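Local coordinates for protein molybdopterin adenylyltransferase (Helicobacter pylori, PDB 4XCW) that probably transfers an adenylyl group from ATP to molybdopterin, the activation step that precedes metal insertion in molybdenum cofactor biosynthesis, at residues B[4-9]-B[162-167]; B[103-108]-B[119-124]. One frame throughout, in Å; residues are numbered along the deposited sequence.

Contact 1: residues B[4-9]-B[162-167]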
ATOM      1  N   GLN B   4     -29.858  12.084  12.598  1.00 42.72           N
ATOM      2  CA  GLN B   4     -29.247  13.139  11.806  1.00 42.20           C
ATOM      3  C   GLN B   4     -29.348  12.830  10.324  1.00 41.98           C
ATOM      4  O   GLN B   4     -29.269  11.672   9.911  1.00 39.72           O
ATOM      5  CB  GLN B   4     -27.785  13.331  12.195  1.00 42.89           C
ATOM      6  CG  GLN B   4     -27.587  14.144  13.452  1.00 49.32           C
ATOM      7  CD  GLN B   4     -26.130  14.241  13.849  1.00 52.45           C
ATOM      8  OE1 GLN B   4     -25.411  13.242  13.868  1.00 47.63           O
ATOM      9  NE2 GLN B   4     -25.682  15.452  14.157  1.00 57.75           N
ATOM     10  N   THR B   5     -29.533  13.873   9.526  1.00 45.30           N
ATOM     11  CA  THR B   5     -29.459  13.735   8.081  1.00 41.61           C
ATOM     12  C   THR B   5     -28.022  13.482   7.664  1.00 37.80           C
ATOM     13  O   THR B   5     -27.102  14.180   8.099  1.00 38.58           O
ATOM     14  CB  THR B   5     -29.988  14.983   7.364  1.00 44.67           C
ATOM     15  OG1 THR B   5     -31.334  15.233   7.783  1.00 45.71           O
ATOM     16  CG2 THR B   5     -29.955  14.783   5.853  1.00 42.81           C
ATOM     17  N   ILE B   6     -27.827  12.469   6.833  1.00 33.12           N
ATOM     18  CA  ILE B   6     -26.501  12.185   6.306  1.00 31.13           C
ATOM     19  C   ILE B   6     -26.421  12.747   4.898  1.00 35.86           C
ATOM     20  O   ILE B   6     -27.245  12.420   4.042  1.00 36.11           O
ATOM     21  CB  ILE B   6     -26.189  10.680   6.297  1.00 30.73           C
ATOM     22  CG1 ILE B   6     -26.347  10.100   7.706  1.00 32.25           C
ATOM     23  CG2 ILE B   6     -24.774  10.425   5.765  1.00 26.66           C
ATOM     24  CD1 ILE B   6     -25.426  10.723   8.739  1.00 30.87           C
ATOM     25  N   HIS B   7     -25.448  13.621   4.674  1.00 35.04           N
ATOM     26  CA  HIS B   7     -25.217  14.168   3.348  1.00 32.55           C
ATOM     27  C   HIS B   7     -24.155  13.351   2.633  1.00 33.26           C
ATOM     28  O   HIS B   7     -23.079  13.089   3.176  1.00 33.42           O
ATOM     29  CB  HIS B   7     -24.821  15.641   3.439  1.00 28.56           C
ATOM     30  CG  HIS B   7     -25.947  16.529   3.854  1.00 37.52           C
ATOM     31  ND1 HIS B   7     -26.798  17.127   2.947  1.00 38.88           N
ATOM     32  CD2 HIS B   7     -26.388  16.901   5.079  1.00 39.87           C
ATOM     33  CE1 HIS B   7     -27.699  17.838   3.594  1.00 42.32           C
ATOM     34  NE2 HIS B   7     -27.472  17.717   4.891  1.00 41.49           N
ATOM     35  N   ILE B   8     -24.483  12.919   1.420  1.00 31.81           N
ATOM     36  CA  ILE B   8     -23.616  12.017   0.674  1.00 27.32           C
ATOM     37  C   ILE B   8     -23.321  12.557  -0.716  1.00 29.28           C
ATOM     38  O   ILE B   8     -24.237  12.836  -1.489  1.00 29.45           O
ATOM     39  CB  ILE B   8     -24.247  10.619   0.545  1.00 27.99           C
ATOM     40  CG1 ILE B   8     -24.428  10.001   1.930  1.00 25.28           C
ATOM     41  CG2 ILE B   8     -23.373   9.713  -0.315  1.00 27.51           C
ATOM     42  CD1 ILE B   8     -24.990   8.600   1.901  1.00 28.10           C
ATOM     43  N   GLY B   9     -22.038  12.715  -1.021  1.00 30.96           N
ATOM     44  CA  GLY B   9     -21.619  13.149  -2.342  1.00 28.04           C
ATOM     45  C   GLY B   9     -21.423  11.965  -3.268  1.00 28.57           C
ATOM     46  O   GLY B   9     -20.870  10.939  -2.875  1.00 26.22           O
ATOM     47  N   ASN B 162     -21.551  13.345  10.882  1.00 28.02           N
ATOM     48  CA  ASN B 162     -22.836  13.004  11.493  1.00 28.89           C
ATOM     49  C   ASN B 162     -22.936  11.511  11.776  1.00 29.99           C
ATOM     50  O   ASN B 162     -22.180  10.706  11.232  1.00 33.15           O
ATOM     51  CB  ASN B 162     -24.002  13.447  10.608  1.00 33.44           C
ATOM     52  CG  ASN B 162     -24.109  14.950  10.492  1.00 43.87           C
ATOM     53  OD1 ASN B 162     -23.664  15.687  11.371  1.00 45.90           O
ATOM     54  ND2 ASN B 162     -24.705  15.416   9.404  1.00 51.35           N
ATOM     55  N   TYR B 163     -23.884  11.142  12.626  1.00 31.96           N
ATOM     56  CA  TYR B 163     -23.945   9.785  13.151  1.00 27.96           C
ATOM     57  C   TYR B 163     -24.821   8.867  12.311  1.00 30.01           C
ATOM     58  O   TYR B 163     -26.047   8.929  12.380  1.00 29.80           O
ATOM     59  CB  TYR B 163     -24.458   9.818  14.587  1.00 29.67           C
ATOM     60  CG  TYR B 163     -24.310   8.506  15.319  1.00 34.25           C
ATOM     61  CD1 TYR B 163     -23.148   8.216  16.020  1.00 32.79           C
ATOM     62  CD2 TYR B 163     -25.334   7.564  15.324  1.00 39.20           C
ATOM     63  CE1 TYR B 163     -23.004   7.026  16.703  1.00 36.06           C
ATOM     64  CE2 TYR B 163     -25.198   6.365  16.006  1.00 40.83           C
ATOM     65  CZ  TYR B 163     -24.029   6.103  16.694  1.00 41.16           C
ATOM     66  OH  TYR B 163     -23.879   4.918  17.377  1.00 44.32           O
ATOM     67  N   MET B 164     -24.176   8.018  11.518  1.00 29.92           N
ATOM     68  CA  MET B 164     -24.872   7.042  10.697  1.00 28.52           C
ATOM     69  C   MET B 164     -25.530   5.962  11.536  1.00 33.88           C
ATOM     70  O   MET B 164     -24.906   5.399  12.437  1.00 33.95           O
ATOM     71  CB  MET B 164     -23.906   6.390   9.718  1.00 27.55           C
ATOM     72  CG  MET B 164     -23.472   7.279   8.586  1.00 25.24           C
ATOM     73  SD  MET B 164     -22.203   6.443   7.628  1.00 30.75           S
ATOM     74  CE  MET B 164     -22.006   7.612   6.289  1.00 29.38           C
ATOM     75  N   GLN B 165     -26.785   5.670  11.220  1.00 33.72           N
ATOM     76  CA  GLN B 165     -27.498   4.578  11.858  1.00 38.13           C
ATOM     77  C   GLN B 165     -27.788   3.496  10.829  1.00 38.55           C
ATOM     78  O   GLN B 165     -28.538   3.694   9.872  1.00 39.73           O
ATOM     79  CB  GLN B 165     -28.774   5.083  12.518  1.00 43.31           C
ATOM     80  CG  GLN B 165     -28.518   6.287  13.399  1.00 48.68           C
ATOM     81  CD  GLN B 165     -29.384   6.312  14.634  1.00 55.52           C
ATOM     82  OE1 GLN B 165     -30.068   5.337  14.949  1.00 64.37           O
ATOM     83  NE2 GLN B 165     -29.357   7.429  15.347  1.00 56.15           N
ATOM     84  N   VAL B 166     -27.160   2.349  11.042  1.00 37.31           N
ATOM     85  CA  VAL B 166     -27.137   1.262  10.077  1.00 37.67           C
ATOM     86  C   VAL B 166     -28.438   0.468  10.025  1.00 35.58           C
ATOM     87  O   VAL B 166     -29.050   0.199  11.054  1.00 37.54           O
ATOM     88  CB  VAL B 166     -25.977   0.320  10.414  1.00 42.32           C
ATOM     89  CG1 VAL B 166     -25.866  -0.790   9.401  1.00 40.23           C
ATOM     90  CG2 VAL B 166     -24.698   1.126  10.466  1.00 40.96           C
ATOM     91  N   ASN B 167     -28.863   0.121   8.812  1.00 35.42           N
ATOM     92  CA  ASN B 167     -29.951  -0.826   8.620  1.00 39.25           C
ATOM     93  C   ASN B 167     -29.371  -2.234   8.709  1.00 40.57           C
ATOM     94  O   ASN B 167     -28.836  -2.762   7.735  1.00 39.75           O
ATOM     95  CB  ASN B 167     -30.654  -0.601   7.277  1.00 41.63           C
ATOM     96  CG  ASN B 167     -31.943  -1.405   7.144  1.00 49.24           C
ATOM     97  OD1 ASN B 167     -32.117  -2.437   7.790  1.00 49.66           O
ATOM     98  ND2 ASN B 167     -32.852  -0.929   6.299  1.00 50.30           N
TER
HETATM   99  O   HOH W   1     -28.343   9.957  13.783  1.00 37.22           O
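Gln4 lies closest to Tyr163 and Ile6 to Asn162, each pair with CA atoms 6.4 Å apart, where the lead-in to strand 6-13 meets the irregular chain that follows helix 152-158. Two side-chain amides reach across to the opposite backbone. The carbonyl oxygen OE1 of Gln4 accepts from Tyr163 N at 2.9 Å; the bond is fairly straight at hydrogen (161°), although the donor is tilted out of the carbonyl plane. In return, Asn162 ND2 gives a hydrogen bond to Thr5 O at 3.0 Å. This second bond meets the carbonyl nearly end-on but bends more at hydrogen (133°), and Thr5 O sits out of the plane of the Asn162 amide. The Gln4 and Asn162 side chains cross at about a right angle, their amide planes 48° apart, and do not bond to each other. One water adds a third link, accepting from Gln4 N and Gln165 NE2 and donating to Tyr163 O.

Beneath this polar layer the end of the Ile6 side chain bends toward 162-167. Its first two torsions together bring CD1 to 3.6 Å from Asn162 CB and 4.0 Å from Met164 CG. The extended Met164 chain runs across Ile6 at about a right angle, its terminal CE 4.0 Å from Ile6 CG2. Asn40 binds both segments, through its ND2 to Gln4 O and Tyr163 O and through its OD1 to Gln165 N, while Asp70 accepts from Asn162 N and His7 N. Side-chain amides and a water, not strand pairing, thus join the chain after helix 152-158 to the start of an inner strand of the mixed alpha/beta sheet of the MogA fold.

Contact 2: residues B[103-108]-B[119-124]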
ATOM      1  N   GLU B 103      -6.428  -1.289  -0.051  1.00 22.32           N
ATOM      2  CA  GLU B 103      -6.037  -2.687   0.081  1.00 23.04           C
ATOM      3  C   GLU B 103      -7.239  -3.620   0.024  1.00 25.25           C
ATOM      4  O   GLU B 103      -7.239  -4.611  -0.718  1.00 27.42           O
ATOM      5  CB  GLU B 103      -5.277  -2.894   1.391  1.00 29.93           C
ATOM      6  CG  GLU B 103      -3.902  -2.263   1.381  1.00 31.12           C
ATOM      7  CD  GLU B 103      -3.315  -2.095   2.764  1.00 32.98           C
ATOM      8  OE1 GLU B 103      -3.967  -2.501   3.760  1.00 30.25           O
ATOM      9  OE2 GLU B 103      -2.199  -1.543   2.852  1.00 33.10           O
ATOM     10  N   LEU B 104      -8.267  -3.299   0.797  1.00 23.20           N
ATOM     11  CA  LEU B 104      -9.425  -4.173   0.893  1.00 24.66           C
ATOM     12  C   LEU B 104     -10.234  -4.172  -0.400  1.00 23.64           C
ATOM     13  O   LEU B 104     -10.757  -5.206  -0.799  1.00 26.35           O
ATOM     14  CB  LEU B 104     -10.314  -3.766   2.070  1.00 23.27           C
ATOM     15  CG  LEU B 104     -11.564  -4.635   2.255  1.00 26.84           C
ATOM     16  CD1 LEU B 104     -11.172  -6.089   2.421  1.00 33.12           C
ATOM     17  CD2 LEU B 104     -12.407  -4.153   3.437  1.00 32.19           C
ATOM     18  N   MET B 105     -10.344  -3.015  -1.056  1.00 23.76           N
ATOM     19  CA  MET B 105     -11.123  -2.959  -2.292  1.00 24.75           C
ATOM     20  C   MET B 105     -10.458  -3.802  -3.390  1.00 26.25           C
ATOM     21  O   MET B 105     -11.143  -4.503  -4.139  1.00 25.53           O
ATOM     22  CB  MET B 105     -11.322  -1.506  -2.756  1.00 23.22           C
ATOM     23  CG  MET B 105     -12.215  -0.694  -1.823  1.00 25.91           C
ATOM     24  SD  MET B 105     -12.678   0.953  -2.426  1.00 25.19           S
ATOM     25  CE  MET B 105     -11.109   1.819  -2.399  1.00 19.38           C
ATOM     26  N   ARG B 106      -9.130  -3.762  -3.468  1.00 23.79           N
ATOM     27  CA  ARG B 106      -8.420  -4.657  -4.385  1.00 23.44           C
ATOM     28  C   ARG B 106      -8.570  -6.133  -4.009  1.00 30.55           C
ATOM     29  O   ARG B 106      -8.798  -6.960  -4.889  1.00 32.41           O
ATOM     30  CB  ARG B 106      -6.933  -4.300  -4.468  1.00 21.50           C
ATOM     31  CG  ARG B 106      -6.651  -3.082  -5.344  1.00 22.20           C
ATOM     32  CD  ARG B 106      -5.162  -2.800  -5.492  1.00 23.34           C
ATOM     33  NE  ARG B 106      -4.582  -2.283  -4.252  1.00 27.36           N
ATOM     34  CZ  ARG B 106      -4.579  -1.000  -3.902  1.00 28.32           C
ATOM     35  NH1 ARG B 106      -5.125  -0.089  -4.694  1.00 27.99           N
ATOM     36  NH2 ARG B 106      -4.028  -0.628  -2.753  1.00 27.89           N
ATOM     37  N   MET B 107      -8.433  -6.469  -2.724  1.00 30.33           N
ATOM     38  CA  MET B 107      -8.561  -7.859  -2.283  0.50 31.57           C
ATOM     39  C   MET B 107      -9.942  -8.406  -2.612  1.00 32.06           C
ATOM     40  O   MET B 107     -10.091  -9.564  -3.023  1.00 38.19           O
ATOM     41  CB  MET B 107      -8.302  -7.981  -0.780  0.50 34.37           C
ATOM     42  CG  MET B 107      -6.896  -7.626  -0.354  0.50 36.01           C
ATOM     43  SD  MET B 107      -6.691  -7.617   1.436  0.50 87.20           S
ATOM     44  CE  MET B 107      -5.080  -6.853   1.576  0.50 44.47           C
ATOM     45  N   THR B 108     -10.951  -7.563  -2.428  1.00 34.50           N
ATOM     46  CA  THR B 108     -12.330  -7.933  -2.704  1.00 37.29           C
ATOM     47  C   THR B 108     -12.517  -8.236  -4.188  1.00 36.02           C
ATOM     48  O   THR B 108     -13.099  -9.257  -4.555  1.00 39.35           O
ATOM     49  CB  THR B 108     -13.294  -6.814  -2.271  1.00 36.24           C
ATOM     50  OG1 THR B 108     -13.100  -6.546  -0.875  1.00 34.62           O
ATOM     51  CG2 THR B 108     -14.740  -7.230  -2.504  1.00 41.96           C
ATOM     52  N   SER B 119      -6.051  -1.517 -10.122  1.00 23.51           N
ATOM     53  CA  SER B 119      -6.876  -0.432  -9.597  1.00 27.92           C
ATOM     54  C   SER B 119      -6.118   0.480  -8.642  1.00 27.44           C
ATOM     55  O   SER B 119      -5.395   0.012  -7.759  1.00 25.60           O
ATOM     56  CB  SER B 119      -8.107  -0.994  -8.893  1.00 26.13           C
ATOM     57  OG  SER B 119      -8.881   0.050  -8.334  1.00 24.01           O
ATOM     58  N   ARG B 120      -6.302   1.788  -8.820  1.00 23.63           N
ATOM     59  CA  ARG B 120      -5.715   2.773  -7.928  1.00 22.22           C
ATOM     60  C   ARG B 120      -6.762   3.420  -7.021  1.00 21.83           C
ATOM     61  O   ARG B 120      -6.494   4.470  -6.439  1.00 24.99           O
ATOM     62  CB  ARG B 120      -4.989   3.855  -8.738  1.00 22.99           C
ATOM     63  CG  ARG B 120      -3.692   3.361  -9.373  1.00 25.27           C
ATOM     64  CD  ARG B 120      -3.201   4.297 -10.477  1.00 27.44           C
ATOM     65  NE  ARG B 120      -3.380   5.708 -10.141  1.00 35.56           N
ATOM     66  CZ  ARG B 120      -2.576   6.402  -9.344  1.00 37.00           C
ATOM     67  NH1 ARG B 120      -1.529   5.824  -8.778  1.00 38.89           N
ATOM     68  NH2 ARG B 120      -2.827   7.682  -9.104  1.00 37.33           N
ATOM     69  N   GLN B 121      -7.937   2.801  -6.903  1.00 21.02           N
ATOM     70  CA  GLN B 121      -8.986   3.297  -6.000  1.00 21.67           C
ATOM     71  C   GLN B 121      -8.431   3.466  -4.606  1.00 24.96           C
ATOM     72  O   GLN B 121      -7.764   2.573  -4.092  1.00 23.98           O
ATOM     73  CB  GLN B 121     -10.186   2.352  -5.941  1.00 25.82           C
ATOM     74  CG  GLN B 121     -11.045   2.324  -7.187  1.00 26.38           C
ATOM     75  CD  GLN B 121     -11.961   1.117  -7.222  1.00 28.05           C
ATOM     76  OE1 GLN B 121     -12.070   0.445  -8.248  1.00 32.15           O
ATOM     77  NE2 GLN B 121     -12.630   0.837  -6.102  1.00 25.24           N
ATOM     78  N   SER B 122      -8.721   4.606  -3.989  1.00 21.80           N
ATOM     79  CA  SER B 122      -8.209   4.898  -2.657  0.50 23.10           C
ATOM     80  C   SER B 122      -9.284   5.526  -1.784  1.00 21.72           C
ATOM     81  O   SER B 122     -10.437   5.660  -2.197  1.00 24.82           O
ATOM     82  CB  SER B 122      -7.004   5.831  -2.747  0.50 26.78           C
ATOM     83  OG  SER B 122      -7.355   7.029  -3.418  0.50 28.40           O
ATOM     84  N   ALA B 123      -8.898   5.916  -0.578  1.00 19.87           N
ATOM     85  CA  ALA B 123      -9.803   6.621   0.313  1.00 20.32           C
ATOM     86  C   ALA B 123      -8.994   7.522   1.220  1.00 22.35           C
ATOM     87  O   ALA B 123      -7.827   7.251   1.494  1.00 22.23           O
ATOM     88  CB  ALA B 123     -10.637   5.656   1.117  1.00 21.07           C
ATOM     89  N   GLY B 124      -9.609   8.613   1.666  1.00 19.20           N
ATOM     90  CA  GLY B 124      -8.922   9.548   2.531  1.00 19.89           C
ATOM     91  C   GLY B 124      -9.879  10.461   3.264  1.00 22.73           C
ATOM     92  O   GLY B 124     -11.088  10.444   3.023  1.00 20.43           O
TER
HETATM   93  O   HOH W   2      -4.993   2.502  -3.598  1.00 29.15           O
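Arg106 reaches from helix 99-110 to the backbone of 119-124, where its NH1 gives a hydrogen bond to Ser119 O at 3.1 Å. The bond is bent (141° at hydrogen), and the oxygen lies near the edge of the guanidinium but somewhat out of its plane. A bend at chi3 (-71°) turns the end of the arginine along this chain, with CD 3.6 Å from Ser119 O. A water in the guanidinium plane accepts from Arg106 NH1 at 2.8 Å and donates to Gln121 O, also at 2.8 Å, bridging the longer gap to that carbonyl.

One helix position earlier, Met105 packs on Gln121 and the backbone beyond it. Its chain, too, bends at chi3, placing CE 3.7 Å from Gln121 CB and 3.9 Å from Ser122 O, while SD lies 3.7 Å from Gln121 NE2.

Several bonds set these partners in place. Ser119 OG accepts from Gln121 N, an ST turn that shapes the chain before strand 123-126, and Gln121 NE2 is held by Asn133 O. Met105 also packs on Ile132 and on Cys144 and Val148 of helix 138-148. Outside the two segments, at the subunit boundary, Arg106 NH2 forms a salt bridge with Glu103 of the second subunit; this chain's own Glu103 pairs likewise with Arg106 of the third subunit.

NH1 of Arg106 thus serves its own chain and NH2 a carboxylate of the second subunit. That carboxylate would be expected to offset the positive charge of the buried guanidinium, which probably ties the position of 119-124 to the subunit interface.

Contact 2 is nested in sequence within the long loop closed by contact 1, yet the two lie on opposite sides of the chain's centre. Their centres are 23 Å apart and their nearest atoms about 11 Å apart, without touching, but they share the sheet that both reach: contact 1 at strand 6-13, contact 2 at strand 123-126, with strands 71-75 and 129-134 between them. Their surroundings differ as well. Residues 4-9 and 162-167 meet within one subunit, untouched by the other chains of the assembly, whereas contact 2 lies at the subunit boundary, 103-108 against both other chains and 119-124 against the second.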